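Local coordinates for protein UDP-N-acetylglucosamine pyrophosphorylase (Entamoeba histolytica, PDB 3OC9) that probably catalyses the formation of UDP-N-acetylglucosamine and diphosphate from UTP and N-acetylglucosamine 1-phosphate, at residues E52-M57 / I105-N110; I94-M99 / E123-F128. All blocks are in the same frame, centred on the assembly; numbering follows the deposited sequence.

Interaction 1: E52-M57 / I105-N110; sequences EHPKGM and IEEINN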
ATOM      1  N   GLU A  52     -13.995 -14.320   5.730  1.00 45.92           N
ATOM      2  CA  GLU A  52     -13.362 -14.572   7.027  1.00 45.30           C
ATOM      3  C   GLU A  52     -11.955 -15.184   6.880  1.00 43.60           C
ATOM      4  O   GLU A  52     -11.669 -16.278   7.397  1.00 43.79           O
ATOM      5  CB  GLU A  52     -14.276 -15.420   7.931  1.00 46.87           C
ATOM      6  CG  GLU A  52     -15.645 -14.784   8.268  1.00 49.61           C
ATOM      7  CD  GLU A  52     -15.563 -13.403   8.938  1.00 52.70           C
ATOM      8  OE1 GLU A  52     -14.547 -13.085   9.599  1.00 54.13           O
ATOM      9  OE2 GLU A  52     -16.540 -12.626   8.805  1.00 54.07           O
ATOM     10  N   HIS A  53     -11.090 -14.452   6.175  1.00 40.84           N
ATOM     11  CA  HIS A  53      -9.722 -14.873   5.810  1.00 38.81           C
ATOM     12  C   HIS A  53      -8.893 -13.595   5.580  1.00 36.58           C
ATOM     13  O   HIS A  53      -9.480 -12.519   5.401  1.00 36.26           O
ATOM     14  CB  HIS A  53      -9.732 -15.721   4.523  1.00 38.95           C
ATOM     15  CG  HIS A  53     -10.542 -16.983   4.617  1.00 41.31           C
ATOM     16  ND1 HIS A  53     -10.077 -18.124   5.241  1.00 42.60           N
ATOM     17  CD2 HIS A  53     -11.778 -17.289   4.151  1.00 42.65           C
ATOM     18  CE1 HIS A  53     -10.996 -19.073   5.165  1.00 43.83           C
ATOM     19  NE2 HIS A  53     -12.039 -18.591   4.511  1.00 45.64           N
ATOM     20  N   PRO A  54      -7.538 -13.695   5.573  1.00 34.51           N
ATOM     21  CA  PRO A  54      -6.716 -12.491   5.312  1.00 32.56           C
ATOM     22  C   PRO A  54      -7.079 -11.816   3.981  1.00 30.98           C
ATOM     23  O   PRO A  54      -7.321 -12.497   2.989  1.00 30.55           O
ATOM     24  CB  PRO A  54      -5.283 -13.040   5.246  1.00 32.41           C
ATOM     25  CG  PRO A  54      -5.328 -14.323   5.987  1.00 33.59           C
ATOM     26  CD  PRO A  54      -6.698 -14.891   5.790  1.00 34.72           C
ATOM     27  N   LYS A  55      -7.107 -10.484   3.978  1.00 29.78           N
ATOM     28  CA  LYS A  55      -7.598  -9.695   2.838  1.00 28.76           C
ATOM     29  C   LYS A  55      -6.914 -10.007   1.490  1.00 26.98           C
ATOM     30  O   LYS A  55      -7.558  -9.960   0.445  1.00 26.82           O
ATOM     31  CB  LYS A  55      -7.495  -8.190   3.186  1.00 29.46           C
ATOM     32  CG  LYS A  55      -7.927  -7.203   2.091  1.00 32.47           C
ATOM     33  CD  LYS A  55      -9.440  -7.075   2.010  1.00 36.77           C
ATOM     34  CE  LYS A  55      -9.863  -5.699   1.475  1.00 39.66           C
ATOM     35  NZ  LYS A  55      -9.814  -4.617   2.511  1.00 39.47           N
ATOM     36  N   GLY A  56      -5.616 -10.322   1.506  1.00 25.23           N
ATOM     37  CA  GLY A  56      -4.896 -10.642   0.261  1.00 24.28           C
ATOM     38  C   GLY A  56      -5.464 -11.833  -0.522  1.00 24.22           C
ATOM     39  O   GLY A  56      -5.247 -11.961  -1.738  1.00 23.65           O
ATOM     40  N   MET A  57      -6.186 -12.710   0.176  1.00 24.54           N
ATOM     41  CA  MET A  57      -6.775 -13.923  -0.438  1.00 25.49           C
ATOM     42  C   MET A  57      -8.121 -13.678  -1.157  1.00 26.33           C
ATOM     43  O   MET A  57      -8.660 -14.594  -1.819  1.00 26.35           O
ATOM     44  CB  MET A  57      -6.910 -15.043   0.636  1.00 26.05           C
ATOM     45  CG  MET A  57      -5.542 -15.613   1.091  1.00 27.82           C
ATOM     46  SD  MET A  57      -5.560 -16.661   2.599  1.00 32.11           S
ATOM     47  CE  MET A  57      -6.502 -18.068   2.038  1.00 32.32           C
ATOM     48  N   ILE A 105       0.061 -16.867  10.054  1.00 29.56           N
ATOM     49  CA  ILE A 105       1.243 -17.203   9.228  1.00 28.41           C
ATOM     50  C   ILE A 105       1.189 -18.565   8.477  1.00 28.99           C
ATOM     51  O   ILE A 105       1.586 -18.663   7.293  1.00 27.56           O
ATOM     52  CB  ILE A 105       2.584 -16.989  10.022  1.00 29.38           C
ATOM     53  CG1 ILE A 105       3.803 -17.123   9.098  1.00 28.73           C
ATOM     54  CG2 ILE A 105       2.669 -17.920  11.268  1.00 28.21           C
ATOM     55  CD1 ILE A 105       5.058 -16.371   9.573  1.00 30.39           C
ATOM     56  N   GLU A 106       0.698 -19.612   9.143  1.00 29.84           N
ATOM     57  CA  GLU A 106       0.619 -20.928   8.489  1.00 30.95           C
ATOM     58  C   GLU A 106      -0.370 -20.931   7.301  1.00 30.39           C
ATOM     59  O   GLU A 106      -0.068 -21.496   6.231  1.00 30.15           O
ATOM     60  CB  GLU A 106       0.292 -22.040   9.510  1.00 32.42           C
ATOM     61  CG  GLU A 106       0.196 -23.443   8.894  1.00 36.52           C
ATOM     62  CD  GLU A 106      -0.209 -24.545   9.891  1.00 41.97           C
ATOM     63  OE1 GLU A 106      -0.082 -24.350  11.119  1.00 45.08           O
ATOM     64  OE2 GLU A 106      -0.644 -25.630   9.438  1.00 45.27           O
ATOM     65  N   GLU A 107      -1.538 -20.304   7.488  1.00 30.08           N
ATOM     66  CA  GLU A 107      -2.567 -20.220   6.424  1.00 29.76           C
ATOM     67  C   GLU A 107      -2.061 -19.472   5.158  1.00 28.48           C
ATOM     68  O   GLU A 107      -2.312 -19.898   4.018  1.00 27.32           O
ATOM     69  CB  GLU A 107      -3.876 -19.618   6.983  1.00 30.82           C
ATOM     70  CG  GLU A 107      -4.952 -19.306   5.922  1.00 33.62           C
ATOM     71  CD  GLU A 107      -6.277 -18.763   6.487  1.00 37.57           C
ATOM     72  OE1 GLU A 107      -6.301 -18.210   7.617  1.00 38.09           O
ATOM     73  OE2 GLU A 107      -7.304 -18.880   5.773  1.00 39.51           O
ATOM     74  N   ILE A 108      -1.324 -18.380   5.360  1.00 27.22           N
ATOM     75  CA  ILE A 108      -0.772 -17.617   4.227  1.00 26.62           C
ATOM     76  C   ILE A 108       0.336 -18.380   3.480  1.00 26.44           C
ATOM     77  O   ILE A 108       0.345 -18.426   2.250  1.00 25.36           O
ATOM     78  CB  ILE A 108      -0.312 -16.187   4.654  1.00 26.17           C
ATOM     79  CG1 ILE A 108      -1.520 -15.390   5.153  1.00 27.54           C
ATOM     80  CG2 ILE A 108       0.353 -15.443   3.472  1.00 25.16           C
ATOM     81  CD1 ILE A 108      -1.173 -14.253   6.068  1.00 31.64           C
ATOM     82  N   ASN A 109       1.252 -19.006   4.224  1.00 26.38           N
ATOM     83  CA  ASN A 109       2.291 -19.849   3.619  1.00 26.74           C
ATOM     84  C   ASN A 109       1.699 -20.987   2.757  1.00 26.55           C
ATOM     85  O   ASN A 109       2.167 -21.235   1.634  1.00 25.35           O
ATOM     86  CB  ASN A 109       3.236 -20.427   4.702  1.00 27.77           C
ATOM     87  CG  ASN A 109       4.381 -19.477   5.076  1.00 28.19           C
ATOM     88  OD1 ASN A 109       4.836 -18.668   4.266  1.00 30.82           O
ATOM     89  ND2 ASN A 109       4.900 -19.635   6.290  1.00 31.42           N
ATOM     90  N   ASN A 110       0.664 -21.649   3.284  1.00 27.26           N
ATOM     91  CA  ASN A 110      -0.024 -22.718   2.551  0.50 27.45           C
ATOM     92  C   ASN A 110      -0.715 -22.205   1.281  1.00 26.99           C
ATOM     93  O   ASN A 110      -0.713 -22.896   0.252  1.00 26.86           O
ATOM     94  CB  ASN A 110      -1.040 -23.440   3.445  0.50 28.30           C
ATOM     95  CG  ASN A 110      -0.387 -24.404   4.423  0.50 29.87           C
ATOM     96  OD1 ASN A 110       0.725 -24.885   4.200  0.50 30.66           O
ATOM     97  ND2 ASN A 110      -1.086 -24.698   5.511  0.50 31.59           N
TER
HETATM   98  O   HOH W   1      -8.659 -17.196   8.526  1.00 38.58           O

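Interaction 2: I94-M99 / E123-F128; sequences IHWFLM and EQIHCF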
ATOM      1  N   ILE A  94      13.104  -9.370  -7.577  1.00 23.05           N
ATOM      2  CA  ILE A  94      12.588  -8.453  -6.522  1.00 21.77           C
ATOM      3  C   ILE A  94      12.089  -9.251  -5.291  1.00 21.60           C
ATOM      4  O   ILE A  94      11.069  -9.921  -5.373  1.00 21.35           O
ATOM      5  CB  ILE A  94      11.416  -7.534  -7.056  1.00 20.94           C
ATOM      6  CG1 ILE A  94      11.860  -6.708  -8.269  1.00 20.98           C
ATOM      7  CG2 ILE A  94      10.886  -6.594  -5.910  1.00 21.35           C
ATOM      8  CD1 ILE A  94      10.652  -6.016  -9.020  1.00 21.27           C
ATOM      9  N   HIS A  95      12.797  -9.178  -4.158  1.00 20.60           N
ATOM     10  CA  HIS A  95      12.361  -9.859  -2.917  1.00 21.20           C
ATOM     11  C   HIS A  95      11.114  -9.152  -2.301  1.00 20.57           C
ATOM     12  O   HIS A  95      11.020  -7.918  -2.359  1.00 20.44           O
ATOM     13  CB  HIS A  95      13.543  -9.959  -1.913  1.00 21.66           C
ATOM     14  CG  HIS A  95      14.574 -10.997  -2.287  1.00 22.74           C
ATOM     15  ND1 HIS A  95      14.433 -12.333  -1.969  1.00 23.70           N
ATOM     16  CD2 HIS A  95      15.730 -10.901  -2.992  1.00 24.36           C
ATOM     17  CE1 HIS A  95      15.465 -13.014  -2.445  1.00 24.17           C
ATOM     18  NE2 HIS A  95      16.262 -12.172  -3.084  1.00 25.67           N
ATOM     19  N   TRP A  96      10.176  -9.935  -1.740  1.00 19.89           N
ATOM     20  CA  TRP A  96       8.874  -9.458  -1.206  1.00 19.08           C
ATOM     21  C   TRP A  96       8.718  -9.915   0.254  1.00 19.24           C
ATOM     22  O   TRP A  96       8.690 -11.129   0.524  1.00 19.02           O
ATOM     23  CB  TRP A  96       7.716 -10.010  -2.080  1.00 19.15           C
ATOM     24  CG  TRP A  96       6.276  -9.601  -1.713  1.00 18.51           C
ATOM     25  CD1 TRP A  96       5.872  -8.655  -0.777  1.00 19.66           C
ATOM     26  CD2 TRP A  96       5.069 -10.120  -2.296  1.00 19.21           C
ATOM     27  NE1 TRP A  96       4.483  -8.577  -0.758  1.00 19.51           N
ATOM     28  CE2 TRP A  96       3.972  -9.459  -1.673  1.00 18.46           C
ATOM     29  CE3 TRP A  96       4.809 -11.079  -3.289  1.00 20.22           C
ATOM     30  CZ2 TRP A  96       2.631  -9.730  -2.013  1.00 19.21           C
ATOM     31  CZ3 TRP A  96       3.461 -11.352  -3.638  1.00 21.45           C
ATOM     32  CH2 TRP A  96       2.392 -10.665  -3.000  1.00 19.98           C
ATOM     33  N   PHE A  97       8.631  -8.945   1.178  1.00 18.37           N
ATOM     34  CA  PHE A  97       8.512  -9.220   2.629  1.00 19.60           C
ATOM     35  C   PHE A  97       7.047  -8.940   3.046  1.00 20.01           C
ATOM     36  O   PHE A  97       6.551  -7.813   2.868  1.00 19.14           O
ATOM     37  CB  PHE A  97       9.542  -8.356   3.411  1.00 20.18           C
ATOM     38  CG  PHE A  97      10.972  -8.544   2.922  1.00 21.74           C
ATOM     39  CD1 PHE A  97      11.720  -9.671   3.319  1.00 21.41           C
ATOM     40  CD2 PHE A  97      11.560  -7.624   2.056  1.00 21.97           C
ATOM     41  CE1 PHE A  97      13.029  -9.881   2.837  1.00 22.30           C
ATOM     42  CE2 PHE A  97      12.878  -7.811   1.574  1.00 22.77           C
ATOM     43  CZ  PHE A  97      13.614  -8.952   1.973  1.00 21.91           C
ATOM     44  N   LEU A  98       6.374  -9.969   3.586  1.00 19.69           N
ATOM     45  CA  LEU A  98       4.940  -9.892   3.900  0.70 20.60           C
ATOM     46  C   LEU A  98       4.715 -10.000   5.398  1.00 20.88           C
ATOM     47  O   LEU A  98       4.975 -11.049   5.998  1.00 21.32           O
ATOM     48  CB  LEU A  98       4.158 -11.009   3.191  0.70 21.07           C
ATOM     49  CG  LEU A  98       4.020 -10.925   1.680  0.70 23.62           C
ATOM     50  CD1 LEU A  98       5.145 -11.713   1.054  0.70 26.07           C
ATOM     51  CD2 LEU A  98       2.652 -11.483   1.247  0.70 27.26           C
ATOM     52  N   MET A  99       4.232  -8.909   6.004  1.00 20.51           N
ATOM     53  CA  MET A  99       4.018  -8.879   7.480  1.00 21.33           C
ATOM     54  C   MET A  99       2.699  -9.537   7.903  1.00 21.86           C
ATOM     55  O   MET A  99       1.621  -9.173   7.408  1.00 21.57           O
ATOM     56  CB  MET A  99       4.098  -7.440   8.036  1.00 20.19           C
ATOM     57  CG  MET A  99       4.128  -7.367   9.581  1.00 22.63           C
ATOM     58  SD  MET A  99       4.574  -5.733  10.287  1.00 27.33           S
ATOM     59  CE  MET A  99       3.136  -4.775   9.875  1.00 26.88           C
ATOM     60  N   GLU A 123      12.113 -18.712  -3.476  1.00 26.54           N
ATOM     61  CA  GLU A 123      13.254 -18.066  -2.830  0.50 26.49           C
ATOM     62  C   GLU A 123      13.032 -16.575  -2.564  1.00 25.52           C
ATOM     63  O   GLU A 123      13.773 -15.975  -1.775  1.00 25.15           O
ATOM     64  CB  GLU A 123      14.528 -18.277  -3.655  0.50 27.22           C
ATOM     65  CG  GLU A 123      14.792 -19.746  -3.974  0.50 29.30           C
ATOM     66  CD  GLU A 123      16.213 -20.024  -4.402  0.50 33.62           C
ATOM     67  OE1 GLU A 123      16.729 -19.282  -5.268  0.50 35.02           O
ATOM     68  OE2 GLU A 123      16.807 -21.000  -3.881  0.50 35.05           O
ATOM     69  N   GLN A 124      11.999 -15.995  -3.186  1.00 24.06           N
ATOM     70  CA  GLN A 124      11.743 -14.524  -3.100  1.00 23.13           C
ATOM     71  C   GLN A 124      10.550 -14.052  -2.257  1.00 23.13           C
ATOM     72  O   GLN A 124      10.347 -12.845  -2.129  1.00 22.71           O
ATOM     73  CB  GLN A 124      11.663 -13.898  -4.517  1.00 23.10           C
ATOM     74  CG  GLN A 124      10.297 -14.005  -5.248  1.00 21.32           C
ATOM     75  CD  GLN A 124      10.403 -13.612  -6.729  1.00 20.59           C
ATOM     76  OE1 GLN A 124      10.424 -14.478  -7.620  1.00 20.20           O
ATOM     77  NE2 GLN A 124      10.489 -12.307  -6.994  1.00 22.54           N
ATOM     78  N   ILE A 125       9.767 -14.986  -1.696  1.00 22.82           N
ATOM     79  CA  ILE A 125       8.587 -14.677  -0.859  0.50 22.79           C
ATOM     80  C   ILE A 125       8.947 -14.927   0.603  1.00 22.57           C
ATOM     81  O   ILE A 125       9.359 -16.040   0.927  1.00 22.66           O
ATOM     82  CB  ILE A 125       7.410 -15.628  -1.217  0.50 23.24           C
ATOM     83  CG1 ILE A 125       6.982 -15.433  -2.668  0.50 23.85           C
ATOM     84  CG2 ILE A 125       6.217 -15.443  -0.263  0.50 23.44           C
ATOM     85  CD1 ILE A 125       6.206 -14.168  -2.886  0.50 22.76           C
ATOM     86  N   HIS A 126       8.777 -13.921   1.480  1.00 21.69           N
ATOM     87  CA  HIS A 126       9.195 -14.039   2.900  1.00 22.60           C
ATOM     88  C   HIS A 126       8.137 -13.532   3.902  1.00 22.97           C
ATOM     89  O   HIS A 126       8.079 -12.317   4.187  1.00 21.57           O
ATOM     90  CB  HIS A 126      10.526 -13.286   3.145  1.00 22.92           C
ATOM     91  CG  HIS A 126      11.576 -13.527   2.098  1.00 23.78           C
ATOM     92  ND1 HIS A 126      12.501 -14.550   2.191  1.00 26.19           N
ATOM     93  CD2 HIS A 126      11.862 -12.864   0.946  1.00 22.90           C
ATOM     94  CE1 HIS A 126      13.297 -14.519   1.134  1.00 26.25           C
ATOM     95  NE2 HIS A 126      12.935 -13.501   0.364  1.00 24.35           N
ATOM     96  N   CYS A 127       7.346 -14.452   4.466  1.00 22.74           N
ATOM     97  CA  CYS A 127       6.355 -14.093   5.506  1.00 23.62           C
ATOM     98  C   CYS A 127       7.037 -13.984   6.880  1.00 23.37           C
ATOM     99  O   CYS A 127       7.845 -14.866   7.254  1.00 24.09           O
ATOM    100  CB  CYS A 127       5.199 -15.129   5.556  1.00 23.50           C
ATOM    101  SG  CYS A 127       4.122 -15.231   4.088  1.00 28.77           S
ATOM    102  N   PHE A 128       6.757 -12.898   7.612  1.00 23.12           N
ATOM    103  CA  PHE A 128       7.323 -12.672   8.984  1.00 22.92           C
ATOM    104  C   PHE A 128       6.291 -12.139  10.005  1.00 23.42           C
ATOM    105  O   PHE A 128       5.412 -11.362   9.644  1.00 22.17           O
ATOM    106  CB  PHE A 128       8.557 -11.749   8.934  1.00 23.45           C
ATOM    107  CG  PHE A 128       8.254 -10.311   8.536  1.00 22.33           C
ATOM    108  CD1 PHE A 128       8.003  -9.961   7.182  1.00 21.53           C
ATOM    109  CD2 PHE A 128       8.238  -9.299   9.501  1.00 22.90           C
ATOM    110  CE1 PHE A 128       7.719  -8.622   6.822  1.00 22.48           C
ATOM    111  CE2 PHE A 128       7.964  -7.963   9.155  1.00 25.21           C
ATOM    112  CZ  PHE A 128       7.705  -7.618   7.807  1.00 23.21           C
TER

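Interaction 1: E52-M57 / I105-N110
His53 ND1 donates to Glu107 OE2 across 2.9 Å, a bond bent to 153° at the hydrogen that uses the syn lone pair of the oxygen. The acceptor sits at the edge of the imidazole, slightly tilted from its plane, and the ring and carboxylate planes stand nearly perpendicular, 81° apart. Glu107 OE1 in turn receives a hydrogen bond from a water at 2.7 Å, and the same water reaches Glu52 O by a weaker, longer bond of 3.3 Å. Glu107 spans the distance because its chain is fully extended, with CG opposite the backbone N (chi1 172°), carrying the acid from the first turn of helix 105-114 to the loop. This loop ends the glycine-rich signature of UDP-sugar pyrophosphorylases, which follows the first strand of the Rossmann-like core and closes with Pro54 and Lys55; the Lys55 amine pairs with Asp187. Pro54 touches both helix residues: its CD lies 3.8 Å from Glu107 OE1, and its CG rests 4.0 Å from Ile108 CG1 in the apolar part of the contact, where the Pro54 and Ile108 side chains pass in opposite directions. Met57, bent at its last torsion, brings CE to 3.9 Å from Glu107 OE2.

Interaction 2: I94-M99 / E123-F128
His95 and His126 each set CG beside the backbone N and opposite the carbonyl carbon (chi1 -74° and -45°), which brings their rings rim to rim with His95 ND1 3.0 Å from His126 NE2. Either nitrogen could donate in this hydrogen bond. Strands 95-99 and 125-128 are the parallel pair of a beta-alpha-beta unit in the central sheet of the Rossmann-like core, joined by a ladder of backbone bonds that runs from Trp96 N to Gln124 O, at 2.9 Å, through to Phe128 N on Leu98 O. Just before the ladder, the Gln124 amide adds a bond from NE2 to Ile94 O at 2.9 Å, the donor standing well above the carbonyl plane. On the face that carries Phe97, His126, Met99 and Phe128, the Phe97 ring lies beside that of His126, nearly parallel but slid so far that they barely overlap, with Phe97 CE1 3.7 Å from His126 CD2. Phe172 of helix 169-176 meets both imidazoles. A chi1 of 68° sets the Phe128 ring against the neighbouring strand, where it takes the Met99 CA hydrogen over one face, and its CZ lies 3.6 Å from Met99 CB.

How the interactions relate
The centres of the two interactions lie about 14 Å apart, and their segments alternate along the chain: 52-57, 94-99, 105-110, 123-128. Helix 105-114 is the crossover between the strands paired in interaction 2, so interaction 1 joins that beta-alpha-beta unit to the glycine-rich loop. The loop follows strand 36-41, which pairs in parallel with strand 95-100. Direct packing joins the two sites where Ile108 CG2 comes within 3.8 Å of Cys127 SG, on the sheet face that also bears Trp96 and Leu98; helices 160-166 and 169-176 cover the other face. Signature loop, crossover helix and central strands thus form one continuous part of the nucleotidyltransferase core.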